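Local structure of putative glycoside hydrolase (Parabacteroides distasonis ATCC 8503, 3GYC) at residues R17-E28 with G50-Y59; A335-T345 with I369-L379. The protein is a putative glycoside hydrolase with a cellulase-like TIM-barrel domain, and so probably hydrolyses glycosidic bonds in a carbohydrate substrate that is not established. One frame throughout, in Å; residues are numbered along the deposited sequence.

In the fold
Both contacts belong to the (beta/alpha)8 barrel, and they meet where strands 17-23 and 340-343 run side by side in its parallel sheet. Contact 1 lies at the core, its centre about 8 Å from the centre of the chain, and joins neighbouring strands through a backbone ladder flanked by buried arginine and glutamate salt bridges. Contact 2, centred about 17 Å out, is also largely buried but partly exposed around 373-376; it joins strand 340-343 and the end of helix 321-337 to the C-terminal helices by one hydrogen bond and mostly apolar packing. Two probable hydrogen bonds link them: Tyr51 OH with Thr345 OG1, and Arg371 NH1 with Gly50 O.

Contact 1. Residues R17-E28 with G50-Y59; sequences RAITMWDFSWLE and GYNAIRIDAY
The Arg17 chain runs across that of Asn52, their guanidinium and amide planes only 23° apart. NH1 of Arg17 donates to Asn52 O (2.9 Å), which lies close to the guanidinium plane, while ND2 of Asn52 sits over a guanidinium face. With its CG between backbone N and carbonyl carbon (chi1 60°), Asn52 turns its amide back toward the strand, and OD1 accepts from Ala18 N at 3.0 Å, nearly in line with the amide C=O. Asp107 and the backbone O of Leu393 take NH2 and NE of Arg17; an alanine in place of Arg17 would probably leave Asp107 without its countercharge and remove the NH1 bond to Asn52 O. Strands 17-23 and 53-57 then run parallel, the first two strands of the TIM barrel, until a beta bulge at Trp22-Asp23 shifts the register by one: Arg55 O accepts from Trp22 N and, weakly, from Asp23 N. Met21, a selenomethionine, and Arg55 run abreast, SE of Met21 3.8 Å from Arg55 NH1, while the guanidinium reaches on to Glu305 and Asn160. On the sheet face of Thr20 and Ile54, CG2 of Ile54 packs on Trp22 CB (3.7 Å), and its CD1 lies over the rim of the indole. The Trp26 ring is sandwiched, Leu27 CB over one face and Ile56 CD1 over the other, and its NE1 donates to a lone pair of Asp57 O (3.0 Å). Leu27 CD2 rests on the face of the Tyr59 ring, 4.0 Å from its centroid. At the edge of that ring, Tyr59 OH donates to the anti lone pair of Glu28 OE2 (2.6 Å), an oxygen also salt-bridged to Arg117.

Contact 2. Residues A335-T345 with I369-L379; sequences ARTGMWVGVAT and IIRSSPLDESL
Gly338, leaving helix 321-337 with positive phi, brings its CA within 4.3 Å of Leu375 CA. Its carbonyl O accepts from Asp376 N at 2.8 Å. A CB on Gly338 would point toward residues 374-376, tight against Asp376 N, in keeping with a glycine at this positive phi. Met339, a selenomethionine, starts away from the other segment but folds back through bends at chi2 (-55°) and chi3. These bring its SE to 3.5 Å from Asp376 CB. Its CE lies 3.5 Å from Leu379 CD2. Val341 CG1 touches two leucine methyls, Leu375 CD2 (3.9 Å) and Leu379 CD1. Further along, Ile370 lies aslant Val343; its CG1 and CG2 both pack on Val343 CB, and its CD1 reaches Val343 O. Ala335 CB meets Ser373 OG at 3.4 Å, a hydroxyl that donates back to Ile369 O. Strand 340-343 is the last of the barrel, with helix 321-337 before it and helix 360-371 after it in the outer layer; the contact packs the helix-to-strand turn against the chain leaving helix 360-371 and entering helix 377-380. Asp376 caps the latter: OD2 accepts from both N and OG of Ser378, while OD1 pairs with Arg295. The carboxylate is thus gripped at both oxygens, which probably stabilises its charged form beside the largely apolar packing.

Contact 1. Residues R17-E28 with G50-Y59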
loop_
_atom_site.group_PDB
_atom_site.type_symbol
_atom_site.label_atom_id
_atom_site.label_comp_id
_atom_site.label_asym_id
_atom_site.label_seq_id
_atom_site.Cartn_x
_atom_site.Cartn_y
_atom_site.Cartn_z
ATOM N N ARG A 17 9.924 -9.443 -4.849
ATOM C CA ARG A 17 9.730 -9.507 -3.418
ATOM C C ARG A 17 8.260 -9.725 -3.040
ATOM O O ARG A 17 7.337 -9.219 -3.692
ATOM C CB ARG A 17 10.294 -8.265 -2.717
ATOM C CG ARG A 17 11.750 -8.218 -2.825
ATOM C CD ARG A 17 12.403 -7.927 -1.524
ATOM N NE ARG A 17 13.844 -7.993 -1.616
ATOM C CZ ARG A 17 14.651 -8.150 -0.565
ATOM N NH1 ARG A 17 14.155 -8.294 0.670
ATOM N NH2 ARG A 17 15.954 -8.167 -0.748
ATOM N N ALA A 18 8.052 -10.536 -2.005
ATOM C CA ALA A 18 6.721 -10.783 -1.463
ATOM C C ALA A 18 6.557 -9.742 -0.353
ATOM O O ALA A 18 7.263 -9.746 0.677
ATOM C CB ALA A 18 6.560 -12.213 -0.930
ATOM N N ILE A 19 5.624 -8.845 -0.596
ATOM C CA ILE A 19 5.398 -7.641 0.238
ATOM C C ILE A 19 4.087 -7.672 1.007
ATOM O O ILE A 19 3.138 -8.335 0.608
ATOM C CB ILE A 19 5.537 -6.334 -0.664
ATOM C CG1 ILE A 19 5.617 -5.050 0.154
ATOM C CG2 ILE A 19 4.398 -6.193 -1.719
ATOM C CD1 ILE A 19 6.122 -3.807 -0.705
ATOM N N THR A 20 4.067 -7.010 2.161
ATOM C CA THR A 20 2.856 -6.804 2.906
ATOM C C THR A 20 2.750 -5.316 3.383
ATOM O O THR A 20 3.746 -4.723 3.716
ATOM C CB THR A 20 2.757 -7.706 4.126
ATOM O OG1 THR A 20 1.513 -7.437 4.734
ATOM C CG2 THR A 20 3.842 -7.408 5.190
HETATM N N MSE A 21 1.541 -4.772 3.338
HETATM C CA MSE A 21 1.230 -3.447 3.866
HETATM C C MSE A 21 1.006 -3.519 5.381
HETATM O O MSE A 21 0.062 -4.206 5.840
HETATM C CB MSE A 21 -0.047 -2.915 3.241
HETATM C CG MSE A 21 -0.445 -1.575 3.820
HETATM SE SE MSE A 21 -2.252 -1.184 3.403
HETATM C CE MSE A 21 -3.109 -2.417 4.660
ATOM N N TRP A 22 1.927 -2.921 6.145
ATOM C CA TRP A 22 1.751 -2.725 7.590
ATOM C C TRP A 22 1.371 -1.274 7.927
ATOM O O TRP A 22 1.249 -0.910 9.114
ATOM C CB TRP A 22 2.955 -3.232 8.363
ATOM C CG TRP A 22 2.958 -4.746 8.570
ATOM C CD1 TRP A 22 2.120 -5.649 8.001
ATOM C CD2 TRP A 22 3.933 -5.535 9.311
ATOM N NE1 TRP A 22 2.435 -6.945 8.412
ATOM C CE2 TRP A 22 3.527 -6.889 9.230
ATOM C CE3 TRP A 22 5.001 -5.216 10.133
ATOM C CZ2 TRP A 22 4.218 -7.907 9.851
ATOM C CZ3 TRP A 22 5.669 -6.216 10.744
ATOM C CH2 TRP A 22 5.286 -7.553 10.599
ATOM N N ASP A 23 1.152 -0.482 6.869
ATOM C CA ASP A 23 0.529 0.838 6.925
ATOM C C ASP A 23 0.998 1.683 8.136
ATOM O O ASP A 23 2.184 1.897 8.308
ATOM C CB ASP A 23 -1.009 0.661 6.856
ATOM C CG ASP A 23 -1.548 -0.354 7.923
ATOM O OD1 ASP A 23 -1.493 -1.588 7.652
ATOM O OD2 ASP A 23 -1.956 0.072 9.037
ATOM N N PHE A 24 0.061 2.153 8.947
ATOM C CA PHE A 24 0.374 2.894 10.170
ATOM C C PHE A 24 0.173 1.982 11.399
ATOM O O PHE A 24 0.450 2.381 12.532
ATOM C CB PHE A 24 -0.441 4.205 10.228
ATOM C CG PHE A 24 -1.846 4.102 9.701
ATOM C CD1 PHE A 24 -2.906 3.759 10.547
ATOM C CD2 PHE A 24 -2.122 4.369 8.370
ATOM C CE1 PHE A 24 -4.238 3.691 10.027
ATOM C CE2 PHE A 24 -3.424 4.302 7.871
ATOM C CZ PHE A 24 -4.471 3.957 8.709
ATOM N N SER A 25 -0.219 0.709 11.173
ATOM C CA SER A 25 -0.393 -0.216 12.278
ATOM C C SER A 25 0.937 -0.582 12.991
ATOM O O SER A 25 0.945 -0.807 14.190
ATOM C CB SER A 25 -1.120 -1.470 11.814
ATOM O OG SER A 25 -2.409 -1.207 11.282
ATOM N N TRP A 26 2.056 -0.605 12.261
ATOM C CA TRP A 26 3.333 -0.959 12.830
ATOM C C TRP A 26 3.699 -0.066 14.025
ATOM O O TRP A 26 4.367 -0.525 14.970
ATOM C CB TRP A 26 4.456 -0.895 11.728
ATOM C CG TRP A 26 4.785 0.513 11.325
ATOM C CD1 TRP A 26 4.165 1.255 10.386
ATOM C CD2 TRP A 26 5.795 1.355 11.895
ATOM N NE1 TRP A 26 4.707 2.522 10.341
ATOM C CE2 TRP A 26 5.731 2.596 11.230
ATOM C CE3 TRP A 26 6.728 1.190 12.897
ATOM C CZ2 TRP A 26 6.571 3.649 11.540
ATOM C CZ3 TRP A 26 7.552 2.207 13.204
ATOM C CH2 TRP A 26 7.479 3.431 12.534
ATOM N N LEU A 27 3.302 1.204 13.958
ATOM C CA LEU A 27 3.614 2.138 15.034
ATOM C C LEU A 27 2.444 2.262 16.008
ATOM O O LEU A 27 2.672 2.355 17.220
ATOM C CB LEU A 27 3.957 3.514 14.439
ATOM C CG LEU A 27 4.450 4.581 15.401
ATOM C CD1 LEU A 27 5.700 4.076 16.145
ATOM C CD2 LEU A 27 4.665 5.936 14.619
ATOM N N GLU A 28 1.219 2.260 15.498
ATOM C CA GLU A 28 0.026 2.531 16.317
ATOM C C GLU A 28 -0.555 1.396 17.122
ATOM O O GLU A 28 -1.071 1.623 18.202
ATOM C CB GLU A 28 -1.080 3.080 15.431
ATOM C CG GLU A 28 -0.747 4.496 15.032
ATOM C CD GLU A 28 -1.777 5.126 14.129
ATOM O OE1 GLU A 28 -2.991 4.970 14.381
ATOM O OE2 GLU A 28 -1.372 5.890 13.218
ATOM N N GLY A 50 7.419 -16.193 4.648
ATOM C CA GLY A 50 8.121 -15.991 3.375
ATOM C C GLY A 50 8.058 -14.599 2.782
ATOM O O GLY A 50 8.475 -14.409 1.646
ATOM N N TYR A 51 7.501 -13.627 3.520
ATOM C CA TYR A 51 7.471 -12.250 3.040
ATOM C C TYR A 51 8.855 -11.643 3.297
ATOM O O TYR A 51 9.493 -11.947 4.301
ATOM C CB TYR A 51 6.366 -11.398 3.744
ATOM C CG TYR A 51 5.010 -11.936 3.423
ATOM C CD1 TYR A 51 4.372 -11.589 2.253
ATOM C CD2 TYR A 51 4.404 -12.886 4.257
ATOM C CE1 TYR A 51 3.140 -12.179 1.901
ATOM C CE2 TYR A 51 3.153 -13.478 3.916
ATOM C CZ TYR A 51 2.540 -13.109 2.749
ATOM O OH TYR A 51 1.349 -13.712 2.368
ATOM N N ASN A 52 9.333 -10.824 2.365
ATOM C CA ASN A 52 10.622 -10.150 2.509
ATOM C C ASN A 52 10.585 -8.652 2.183
ATOM O O ASN A 52 11.603 -8.035 1.947
ATOM C CB ASN A 52 11.750 -10.891 1.782
ATOM C CG ASN A 52 11.532 -11.039 0.294
ATOM O OD1 ASN A 52 10.448 -10.723 -0.236
ATOM N ND2 ASN A 52 12.585 -11.482 -0.401
ATOM N N ALA A 53 9.387 -8.062 2.210
ATOM C CA ALA A 53 9.227 -6.617 2.039
ATOM C C ALA A 53 7.962 -6.170 2.813
ATOM O O ALA A 53 7.033 -6.956 3.011
ATOM C CB ALA A 53 9.127 -6.232 0.524
ATOM N N ILE A 54 7.954 -4.922 3.265
ATOM C CA ILE A 54 6.836 -4.320 3.980
ATOM C C ILE A 54 6.664 -2.895 3.465
ATOM O O ILE A 54 7.638 -2.221 3.181
ATOM C CB ILE A 54 7.125 -4.254 5.502
ATOM C CG1 ILE A 54 7.555 -5.625 6.044
ATOM C CG2 ILE A 54 5.948 -3.757 6.263
ATOM C CD1 ILE A 54 8.115 -5.604 7.537
ATOM N N ARG A 55 5.427 -2.472 3.304
ATOM C CA ARG A 55 5.089 -1.098 2.952
ATOM C C ARG A 55 4.569 -0.423 4.232
ATOM O O ARG A 55 3.631 -0.910 4.855
ATOM C CB ARG A 55 4.025 -1.099 1.866
ATOM C CG ARG A 55 3.468 0.248 1.564
ATOM C CD ARG A 55 2.315 0.164 0.710
ATOM N NE ARG A 55 1.724 1.460 0.470
ATOM C CZ ARG A 55 0.418 1.688 0.380
ATOM N NH1 ARG A 55 -0.466 0.699 0.580
ATOM N NH2 ARG A 55 -0.018 2.921 0.176
ATOM N N ILE A 56 5.201 0.669 4.678
ATOM C CA ILE A 56 4.759 1.284 5.892
ATOM C C ILE A 56 4.562 2.785 5.708
ATOM O O ILE A 56 5.090 3.414 4.785
ATOM C CB ILE A 56 5.724 1.079 7.075
ATOM C CG1 ILE A 56 7.117 1.701 6.815
ATOM C CG2 ILE A 56 5.875 -0.348 7.457
ATOM C CD1 ILE A 56 8.043 1.665 8.022
ATOM N N ASP A 57 3.810 3.325 6.632
ATOM C CA ASP A 57 3.669 4.777 6.719
ATOM C C ASP A 57 4.898 5.313 7.470
ATOM O O ASP A 57 5.213 4.848 8.590
ATOM C CB ASP A 57 2.389 5.139 7.452
ATOM C CG ASP A 57 2.045 6.627 7.302
ATOM O OD1 ASP A 57 2.963 7.458 7.127
ATOM O OD2 ASP A 57 0.844 6.939 7.259
ATOM N N ALA A 58 5.584 6.289 6.858
ATOM C CA ALA A 58 6.801 6.913 7.422
ATOM C C ALA A 58 6.461 8.169 8.275
ATOM O O ALA A 58 7.367 8.733 8.904
ATOM C CB ALA A 58 7.739 7.325 6.297
ATOM N N TYR A 59 5.183 8.601 8.250
ATOM C CA TYR A 59 4.731 9.819 8.984
ATOM C C TYR A 59 5.710 10.983 8.740
ATOM O O TYR A 59 6.187 11.626 9.702
ATOM C CB TYR A 59 4.663 9.549 10.474
ATOM C CG TYR A 59 3.710 8.477 10.966
ATOM C CD1 TYR A 59 4.064 7.141 10.968
ATOM C CD2 TYR A 59 2.470 8.822 11.526
ATOM C CE1 TYR A 59 3.195 6.163 11.474
ATOM C CE2 TYR A 59 1.594 7.856 12.015
ATOM C CZ TYR A 59 1.965 6.530 12.008
ATOM O OH TYR A 59 1.111 5.565 12.515
#

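Contact 2. Residues A335-T345 with I369-L379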
loop_
_atom_site.group_PDB
_atom_site.type_symbol
_atom_site.label_atom_id
_atom_site.label_comp_id
_atom_site.label_asym_id
_atom_site.label_seq_id
_atom_site.Cartn_x
_atom_site.Cartn_y
_atom_site.Cartn_z
ATOM N N ALA A 335 1.543 -12.630 -10.344
ATOM C CA ALA A 335 2.896 -13.140 -10.369
ATOM C C ALA A 335 3.257 -13.734 -11.743
ATOM O O ALA A 335 4.371 -13.570 -12.228
ATOM C CB ALA A 335 3.099 -14.182 -9.269
ATOM N N ARG A 336 2.303 -14.372 -12.395
ATOM C CA ARG A 336 2.586 -15.036 -13.645
ATOM C C ARG A 336 2.819 -14.063 -14.823
ATOM O O ARG A 336 3.481 -14.413 -15.785
ATOM C CB ARG A 336 1.470 -16.049 -13.940
ATOM C CG ARG A 336 1.873 -17.089 -14.928
ATOM C CD ARG A 336 0.800 -18.143 -15.177
ATOM N NE ARG A 336 0.684 -19.186 -14.150
ATOM C CZ ARG A 336 -0.349 -19.324 -13.337
ATOM N NH1 ARG A 336 -1.353 -18.480 -13.419
ATOM N NH2 ARG A 336 -0.390 -20.320 -12.467
ATOM N N THR A 337 2.302 -12.841 -14.747
ATOM C CA THR A 337 2.478 -11.866 -15.843
ATOM C C THR A 337 3.902 -11.362 -16.070
ATOM O O THR A 337 4.219 -10.906 -17.158
ATOM C CB THR A 337 1.659 -10.597 -15.622
ATOM O OG1 THR A 337 2.222 -9.867 -14.523
ATOM C CG2 THR A 337 0.179 -10.959 -15.392
ATOM N N GLY A 338 4.731 -11.416 -15.038
ATOM C CA GLY A 338 6.113 -10.930 -15.118
ATOM C C GLY A 338 6.278 -9.432 -14.913
ATOM O O GLY A 338 7.396 -8.931 -14.887
HETATM N N MSE A 339 5.177 -8.701 -14.756
HETATM C CA MSE A 339 5.267 -7.248 -14.580
HETATM C C MSE A 339 5.371 -6.798 -13.130
HETATM O O MSE A 339 5.694 -5.644 -12.889
HETATM C CB MSE A 339 4.087 -6.569 -15.266
HETATM C CG MSE A 339 4.066 -6.804 -16.783
HETATM SE SE MSE A 339 5.622 -6.314 -17.730
HETATM C CE MSE A 339 5.983 -4.634 -16.784
ATOM N N TRP A 340 5.096 -7.673 -12.170
ATOM C CA TRP A 340 5.144 -7.268 -10.771
ATOM C C TRP A 340 6.498 -7.553 -10.129
ATOM O O TRP A 340 7.024 -8.640 -10.262
ATOM C CB TRP A 340 4.025 -7.953 -9.975
ATOM C CG TRP A 340 2.704 -7.196 -9.891
ATOM C CD1 TRP A 340 2.317 -6.428 -8.857
ATOM C CD2 TRP A 340 1.614 -7.198 -10.822
ATOM N NE1 TRP A 340 1.090 -5.905 -9.077
ATOM C CE2 TRP A 340 0.618 -6.367 -10.277
ATOM C CE3 TRP A 340 1.384 -7.804 -12.067
ATOM C CZ2 TRP A 340 -0.580 -6.122 -10.916
ATOM C CZ3 TRP A 340 0.181 -7.570 -12.701
ATOM C CH2 TRP A 340 -0.784 -6.726 -12.134
ATOM N N VAL A 341 7.071 -6.551 -9.478
ATOM C CA VAL A 341 8.335 -6.687 -8.744
ATOM C C VAL A 341 8.089 -6.814 -7.237
ATOM O O VAL A 341 8.968 -7.228 -6.488
ATOM C CB VAL A 341 9.306 -5.483 -9.040
ATOM C CG1 VAL A 341 9.693 -5.461 -10.535
ATOM C CG2 VAL A 341 8.683 -4.170 -8.639
ATOM N N GLY A 342 6.881 -6.458 -6.817
ATOM C CA GLY A 342 6.426 -6.559 -5.444
ATOM C C GLY A 342 4.968 -7.003 -5.442
ATOM O O GLY A 342 4.098 -6.293 -5.948
ATOM N N VAL A 343 4.687 -8.171 -4.865
ATOM C CA VAL A 343 3.341 -8.698 -4.835
ATOM C C VAL A 343 2.913 -9.046 -3.420
ATOM O O VAL A 343 3.674 -9.652 -2.732
ATOM C CB VAL A 343 3.242 -9.967 -5.706
ATOM C CG1 VAL A 343 1.775 -10.431 -5.786
ATOM C CG2 VAL A 343 3.826 -9.725 -7.073
ATOM N N ALA A 344 1.727 -8.564 -2.977
ATOM C CA ALA A 344 1.138 -8.881 -1.690
ATOM C C ALA A 344 0.078 -9.954 -1.954
ATOM O O ALA A 344 -0.446 -10.042 -3.066
ATOM C CB ALA A 344 0.480 -7.669 -1.068
ATOM N N THR A 345 -0.199 -10.763 -0.949
ATOM C CA THR A 345 -1.238 -11.787 -1.025
ATOM C C THR A 345 -2.550 -11.147 -0.607
ATOM O O THR A 345 -3.610 -11.559 -1.085
ATOM C CB THR A 345 -0.916 -12.986 -0.125
ATOM O OG1 THR A 345 -0.733 -12.521 1.214
ATOM C CG2 THR A 345 0.336 -13.724 -0.636
ATOM N N ILE A 369 5.816 -18.848 -4.729
ATOM C CA ILE A 369 5.481 -18.551 -6.119
ATOM C C ILE A 369 5.923 -17.137 -6.525
ATOM O O ILE A 369 6.505 -16.931 -7.608
ATOM C CB ILE A 369 3.975 -18.720 -6.362
ATOM C CG1 ILE A 369 3.594 -20.215 -6.402
ATOM C CG2 ILE A 369 3.556 -18.038 -7.680
ATOM C CD1 ILE A 369 2.100 -20.474 -6.094
ATOM N N ILE A 370 5.663 -16.170 -5.644
ATOM C CA ILE A 370 5.982 -14.778 -5.914
ATOM C C ILE A 370 7.482 -14.608 -6.098
ATOM O O ILE A 370 7.934 -14.050 -7.097
ATOM C CB ILE A 370 5.565 -13.872 -4.775
ATOM C CG1 ILE A 370 4.051 -13.706 -4.716
ATOM C CG2 ILE A 370 6.248 -12.484 -4.932
ATOM C CD1 ILE A 370 3.571 -13.217 -3.323
ATOM N N ARG A 371 8.245 -15.126 -5.137
ATOM C CA ARG A 371 9.693 -14.935 -5.146
ATOM C C ARG A 371 10.470 -15.737 -6.208
ATOM O O ARG A 371 11.628 -15.452 -6.465
ATOM C CB ARG A 371 10.242 -15.158 -3.744
ATOM C CG ARG A 371 9.712 -14.079 -2.789
ATOM C CD ARG A 371 9.999 -14.412 -1.353
ATOM N NE ARG A 371 11.419 -14.603 -1.125
ATOM C CZ ARG A 371 11.970 -14.779 0.073
ATOM N NH1 ARG A 371 11.231 -14.783 1.188
ATOM N NH2 ARG A 371 13.280 -14.926 0.159
ATOM N N SER A 372 9.814 -16.689 -6.840
ATOM C CA SER A 372 10.425 -17.471 -7.908
ATOM C C SER A 372 9.792 -17.105 -9.264
ATOM O O SER A 372 10.066 -17.757 -10.240
ATOM C CB SER A 372 10.258 -18.959 -7.632
ATOM O OG SER A 372 8.893 -19.289 -7.715
ATOM N N SER A 373 8.943 -16.082 -9.327
ATOM C CA SER A 373 8.391 -15.672 -10.612
ATOM C C SER A 373 9.426 -14.848 -11.412
ATOM O O SER A 373 10.017 -13.923 -10.895
ATOM C CB SER A 373 7.095 -14.896 -10.429
ATOM O OG SER A 373 6.097 -15.732 -9.867
ATOM N N PRO A 374 9.703 -15.243 -12.665
ATOM C CA PRO A 374 10.603 -14.438 -13.500
ATOM C C PRO A 374 9.983 -13.103 -13.911
ATOM O O PRO A 374 8.774 -13.023 -14.105
ATOM C CB PRO A 374 10.793 -15.315 -14.736
ATOM C CG PRO A 374 9.644 -16.193 -14.770
ATOM C CD PRO A 374 9.197 -16.423 -13.380
ATOM N N LEU A 375 10.810 -12.076 -14.049
ATOM C CA LEU A 375 10.388 -10.731 -14.475
ATOM C C LEU A 375 10.383 -10.597 -16.000
ATOM O O LEU A 375 11.199 -11.207 -16.675
ATOM C CB LEU A 375 11.334 -9.675 -13.884
ATOM C CG LEU A 375 11.265 -9.500 -12.358
ATOM C CD1 LEU A 375 12.321 -8.494 -11.897
ATOM C CD2 LEU A 375 9.895 -9.058 -11.996
ATOM N N ASP A 376 9.487 -9.767 -16.523
ATOM C CA ASP A 376 9.367 -9.535 -17.974
ATOM C C ASP A 376 10.623 -8.822 -18.506
ATOM O O ASP A 376 11.244 -8.022 -17.806
ATOM C CB ASP A 376 8.093 -8.732 -18.231
ATOM C CG ASP A 376 7.699 -8.666 -19.687
ATOM O OD1 ASP A 376 6.767 -9.384 -20.079
ATOM O OD2 ASP A 376 8.334 -7.923 -20.452
ATOM N N GLU A 377 11.016 -9.134 -19.738
ATOM C CA GLU A 377 12.196 -8.504 -20.353
ATOM C C GLU A 377 11.984 -7.013 -20.597
ATOM O O GLU A 377 12.943 -6.264 -20.720
ATOM C CB GLU A 377 12.690 -9.257 -21.624
ATOM C CG GLU A 377 12.060 -8.912 -22.988
ATOM C CD GLU A 377 12.771 -9.662 -24.165
ATOM O OE1 GLU A 377 12.519 -10.871 -24.334
ATOM O OE2 GLU A 377 13.581 -9.062 -24.943
ATOM N N SER A 378 10.739 -6.560 -20.635
ATOM C CA SER A 378 10.481 -5.127 -20.727
ATOM C C SER A 378 11.044 -4.381 -19.501
ATOM O O SER A 378 11.269 -3.179 -19.566
ATOM C CB SER A 378 9.005 -4.852 -20.848
ATOM O OG SER A 378 8.315 -5.275 -19.685
ATOM N N LEU A 379 11.248 -5.107 -18.401
ATOM C CA LEU A 379 11.827 -4.536 -17.167
ATOM C C LEU A 379 13.309 -4.828 -16.992
ATOM O O LEU A 379 14.050 -3.995 -16.487
ATOM C CB LEU A 379 11.111 -5.074 -15.926
ATOM C CG LEU A 379 9.604 -4.865 -15.815
ATOM C CD1 LEU A 379 9.146 -5.431 -14.475
ATOM C CD2 LEU A 379 9.211 -3.399 -15.980
#